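Local coordinates for 190aa long hypothetical protein (Pyrococcus horikoshii, PDB 2DDZ) that is of unknown function but forms a hexamer and belongs to a family grouped with class II aminoacyl-tRNA synthetase-like proteins, at residues E11-Y16 with G65-H70; L37-G42 with R167-L172. One frame throughout, in Å; residues are numbered along the deposited sequence.

Contact 1 (E11-Y16 with G65-H70); sequences ERRIDY and GDDMVH
Tyr-16 brings its CB over one face of the His-70 imidazole in a CH-pi contact, the carbon lying 19° off the ring normal. The modelled approach is too short for carbon against carbon, so its exact closeness is doubtful. The two rings meet obliquely, centroids 5.1 Å apart and planes inclined at 38°. With CG anti to the backbone N (chi1 -179°), the phenol runs on past the imidazole, and its OH is hydrogen-bonded to a bound glycerol. On the opposite face of the imidazole, Met-68 C lies near the rim, and Ile-14 O approaches the ring obliquely, 4.3 Å from His-70 CD2. His-70 ND1 is hydrogen-bonded to His-135 NE2, which probably limits the ring's rotation, while the His-135 ring stacks on Tyr-16. Without the imidazole, as with an alanine here, His-135 NE2 would probably lose its hydrogen-bond partner and Phe-40 the ring stacked on it. Farther along, Asp-67 OD1 sits over the face of the Arg-13 guanidinium, 4.4 Å from NE, so no N-H points at it and only opposite charges are near each other; the salt bridge of Asp-67 is with Arg-41. The loop after strand 5-8 thus runs alongside strand 36-45, hydrogen-bonded to it through Ile-14 and Tyr-16, and brings Tyr-16 to a cluster with His-70 and His-135, beside the guanidine pocket to which Arg-12 and Ile-14 contribute.

Contact 2 (L37-G42 with R167-L172); sequences LVVFRG and RSAKAL
Helix-on-sheet packing of an alpha/beta fold joins strand 37-42 to helix 167-172, part of the long C-terminal helix 161-184 that packs against the mixed sheet. This layering is consistent with the family's grouping with class II synthetase-like proteins. The two segments run nearly antiparallel, at 162°, with their axes 9.9 Å apart, and the backbones come nearest where Val-39 faces Ala-169, whose CA atoms are 7.2 Å from one another. This closeness is consistent with the small Ala-169 side chain. Leu-37 and Val-39, two residues apart on the strand, point toward the helix, and Ala-169 and Leu-172, three residues apart on the helix, point back.

No hydrogen bond crosses the interface; the side chains that meet are all aliphatic, and all four touching residues are buried. Val-39 meets the helix through one branch: CG2, anti to the carbonyl carbon, lies 4.1 Å from Ala-169 CB. The same alanine also touches Leu-6 and Ile-8 of strand 5-8, so its methyl rests between two neighbouring strands. Tyr-71, from strand 68-75, contacts Leu-37, Val-39 and Leu-172, and its OH is hydrogen-bonded to Ser-168 OG, a polar link within this otherwise greasy layer.

Leu-37 touches two helix residues. Its CG is anti to the backbone N (chi1 171°), and the next torsion sets CD2 against Ala-169 and Leu-172. The Leu-37 and Leu-172 side chains meet at about a right angle, and the Leu-37 CD2 methyl touches Leu-172 CB at 4.0 Å while also lying 3.8 Å from the backbone oxygen Ala-169 O.

Overall arrangement
The touching residues of contact 2 are all buried, close to the centre of the chain, whereas contact 1 lies farther out and its fringe, at Arg-13, is exposed. Both involve the same sheet, in which strands 36-45 and 68-75 are neighbours. Contact 1 sets a loop against it with aromatic and charged groups near bound small molecules; contact 2 sets a helix against it chiefly with aliphatic side chains. Their centres are 12 Å apart. A salt bridge joins them directly, Asp-67 OD2 to Arg-41 NH2 at 2.7 Å, as does a probable hydrogen bond between Met-68 N and Gly-42 O. Along the chain their segments alternate.

Contact 1 (E11-Y16 with G65-H70)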
# COMPACT_ATOMS: atom_id res chain seq x y z
N GLU E 11 6.54 13.80 36.49
CA GLU E 11 7.56 13.66 37.54
C GLU E 11 8.93 14.30 37.22
O GLU E 11 9.62 14.79 38.11
CB GLU E 11 7.77 12.17 37.86
CG GLU E 11 8.11 11.33 36.62
CD GLU E 11 6.88 10.87 35.83
OE1 GLU E 11 5.83 11.54 35.88
OE2 GLU E 11 6.97 9.83 35.14
N ARG E 12 9.33 14.29 35.95
CA ARG E 12 10.63 14.84 35.56
C ARG E 12 10.60 15.54 34.20
O ARG E 12 9.55 15.70 33.58
CB ARG E 12 11.66 13.73 35.49
CG ARG E 12 11.07 12.47 34.88
CD ARG E 12 12.10 11.53 34.32
NE ARG E 12 11.44 10.37 33.72
CZ ARG E 12 12.00 9.57 32.83
NH1 ARG E 12 13.24 9.81 32.42
NH2 ARG E 12 11.32 8.54 32.34
N ARG E 13 11.78 15.97 33.76
CA ARG E 13 11.93 16.61 32.47
C ARG E 13 12.75 15.69 31.59
O ARG E 13 13.62 14.97 32.06
CB ARG E 13 12.69 17.94 32.60
CG ARG E 13 11.96 18.99 33.37
CD ARG E 13 12.37 20.37 32.91
NE ARG E 13 11.69 21.42 33.67
CZ ARG E 13 10.37 21.47 33.88
NH1 ARG E 13 9.86 22.46 34.59
NH2 ARG E 13 9.58 20.53 33.40
N ILE E 14 12.44 15.73 30.30
CA ILE E 14 13.16 14.92 29.33
C ILE E 14 13.51 15.88 28.20
O ILE E 14 12.64 16.60 27.72
CB ILE E 14 12.27 13.80 28.76
CG1 ILE E 14 11.81 12.87 29.88
CG2 ILE E 14 13.05 13.01 27.74
CD1 ILE E 14 12.97 12.26 30.65
N ASP E 15 14.78 15.90 27.80
CA ASP E 15 15.20 16.80 26.73
C ASP E 15 15.05 16.19 25.33
O ASP E 15 15.31 15.01 25.11
CB ASP E 15 16.65 17.26 26.94
CG ASP E 15 16.87 17.94 28.29
OD1 ASP E 15 16.03 18.78 28.69
OD2 ASP E 15 17.88 17.64 28.96
N TYR E 16 14.63 17.02 24.38
CA TYR E 16 14.45 16.58 23.00
C TYR E 16 15.66 16.95 22.15
O TYR E 16 15.93 18.13 21.91
CB TYR E 16 13.19 17.24 22.42
CG TYR E 16 12.89 16.84 20.99
CD1 TYR E 16 12.52 15.53 20.68
CD2 TYR E 16 12.99 17.76 19.95
CE1 TYR E 16 12.25 15.15 19.37
CE2 TYR E 16 12.72 17.40 18.64
CZ TYR E 16 12.35 16.09 18.36
OH TYR E 16 12.10 15.71 17.07
N GLY E 65 16.03 25.64 22.27
CA GLY E 65 15.16 26.27 23.23
C GLY E 65 15.57 25.68 24.56
O GLY E 65 16.11 24.57 24.60
N ASP E 66 15.36 26.41 25.65
CA ASP E 66 15.73 25.87 26.96
C ASP E 66 14.55 25.24 27.67
O ASP E 66 14.73 24.41 28.56
CB ASP E 66 16.34 26.97 27.85
CG ASP E 66 17.71 27.43 27.36
OD1 ASP E 66 18.58 26.58 27.09
OD2 ASP E 66 17.91 28.66 27.25
N ASP E 67 13.34 25.61 27.27
CA ASP E 67 12.15 25.08 27.90
C ASP E 67 11.01 24.96 26.89
O ASP E 67 10.46 25.96 26.43
CB ASP E 67 11.75 25.99 29.05
CG ASP E 67 10.78 25.34 29.99
OD1 ASP E 67 10.95 24.13 30.27
OD2 ASP E 67 9.86 26.04 30.47
N MET E 68 10.63 23.72 26.59
CA MET E 68 9.58 23.46 25.59
C MET E 68 8.71 22.27 25.98
O MET E 68 9.17 21.35 26.67
CB MET E 68 10.28 23.19 24.24
CG MET E 68 9.42 23.13 22.97
SD MET E 68 10.40 22.75 21.47
CE MET E 68 10.84 24.27 21.05
N VAL E 69 7.44 22.30 25.56
CA VAL E 69 6.51 21.19 25.78
C VAL E 69 6.60 20.36 24.49
O VAL E 69 6.33 20.87 23.39
CB VAL E 69 5.05 21.68 25.98
CG1 VAL E 69 4.10 20.49 25.96
CG2 VAL E 69 4.91 22.43 27.30
N HIS E 70 6.98 19.09 24.61
CA HIS E 70 7.14 18.22 23.45
C HIS E 70 6.03 17.19 23.30
O HIS E 70 5.53 16.64 24.29
CB HIS E 70 8.47 17.46 23.53
CG HIS E 70 9.67 18.36 23.59
ND1 HIS E 70 10.18 19.00 22.48
CD2 HIS E 70 10.47 18.72 24.63
CE1 HIS E 70 11.23 19.71 22.83
NE2 HIS E 70 11.43 19.56 24.13

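Contact 2 (L37-G42 with R167-L172)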
# COMPACT_ATOMS: atom_id res chain seq x y z
N LEU E 37 0.91 8.63 22.19
CA LEU E 37 1.25 10.03 22.30
C LEU E 37 1.94 10.16 23.66
O LEU E 37 1.40 9.75 24.68
CB LEU E 37 -0.02 10.89 22.25
CG LEU E 37 0.17 12.38 22.57
CD1 LEU E 37 1.15 13.05 21.60
CD2 LEU E 37 -1.17 13.06 22.52
N VAL E 38 3.17 10.67 23.64
CA VAL E 38 3.96 10.88 24.85
C VAL E 38 4.23 12.37 24.97
O VAL E 38 4.79 12.98 24.07
CB VAL E 38 5.31 10.14 24.77
CG1 VAL E 38 6.10 10.38 26.06
CG2 VAL E 38 5.08 8.65 24.55
N VAL E 39 3.81 12.95 26.09
CA VAL E 39 3.99 14.38 26.32
C VAL E 39 4.94 14.63 27.47
O VAL E 39 4.79 14.06 28.55
CB VAL E 39 2.64 15.03 26.61
CG1 VAL E 39 2.80 16.52 26.82
CG2 VAL E 39 1.68 14.74 25.45
N PHE E 40 5.92 15.47 27.22
CA PHE E 40 6.90 15.81 28.24
C PHE E 40 7.37 17.25 28.10
O PHE E 40 6.95 17.98 27.19
CB PHE E 40 8.10 14.87 28.17
CG PHE E 40 8.73 14.79 26.81
CD1 PHE E 40 8.06 14.17 25.76
CD2 PHE E 40 10.01 15.30 26.58
CE1 PHE E 40 8.66 14.04 24.49
CE2 PHE E 40 10.62 15.18 25.31
CZ PHE E 40 9.94 14.55 24.27
N ARG E 41 8.24 17.66 29.02
CA ARG E 41 8.78 19.01 29.02
C ARG E 41 10.30 18.95 29.20
O ARG E 41 10.82 18.04 29.86
CB ARG E 41 8.13 19.84 30.13
CG ARG E 41 8.49 21.32 30.13
CD ARG E 41 7.79 22.03 31.29
NE ARG E 41 8.16 23.45 31.41
CZ ARG E 41 7.73 24.26 32.38
NH1 ARG E 41 6.91 23.81 33.32
NH2 ARG E 41 8.12 25.53 32.40
N GLY E 42 11.00 19.90 28.59
CA GLY E 42 12.44 19.91 28.70
C GLY E 42 13.08 20.82 27.68
O GLY E 42 12.39 21.63 27.04
N ARG E 167 -4.58 19.25 29.23
CA ARG E 167 -5.75 19.50 28.39
C ARG E 167 -5.53 19.31 26.90
O ARG E 167 -6.41 18.81 26.19
CB ARG E 167 -6.30 20.91 28.62
CG ARG E 167 -7.73 21.07 28.10
CD ARG E 167 -8.26 22.48 28.24
NE ARG E 167 -7.77 23.10 29.46
CZ ARG E 167 -8.14 24.30 29.90
NH1 ARG E 167 -7.62 24.78 31.02
NH2 ARG E 167 -9.03 25.02 29.22
N SER E 168 -4.35 19.72 26.42
CA SER E 168 -4.03 19.58 25.01
C SER E 168 -3.78 18.12 24.65
O SER E 168 -4.14 17.68 23.56
CB SER E 168 -2.81 20.45 24.66
OG SER E 168 -1.66 20.05 25.38
N ALA E 169 -3.20 17.35 25.57
CA ALA E 169 -2.95 15.93 25.31
C ALA E 169 -4.27 15.21 25.06
O ALA E 169 -4.39 14.40 24.13
CB ALA E 169 -2.22 15.30 26.48
N LYS E 170 -5.26 15.51 25.89
CA LYS E 170 -6.58 14.90 25.78
C LYS E 170 -7.25 15.34 24.46
O LYS E 170 -7.94 14.56 23.82
CB LYS E 170 -7.44 15.33 26.98
CG LYS E 170 -8.79 14.62 27.12
CD LYS E 170 -9.57 15.20 28.31
CE LYS E 170 -10.90 14.50 28.55
NZ LYS E 170 -10.74 13.12 29.10
N ALA E 171 -7.02 16.59 24.08
CA ALA E 171 -7.59 17.15 22.84
C ALA E 171 -7.05 16.44 21.60
O ALA E 171 -7.80 16.17 20.66
CB ALA E 171 -7.27 18.64 22.75
N LEU E 172 -5.75 16.14 21.61
CA LEU E 172 -5.11 15.47 20.49
C LEU E 172 -5.51 14.00 20.40
O LEU E 172 -5.72 13.47 19.31
CB LEU E 172 -3.59 15.61 20.59
CG LEU E 172 -3.08 17.05 20.49
CD1 LEU E 172 -1.58 17.03 20.25
CD2 LEU E 172 -3.79 17.79 19.36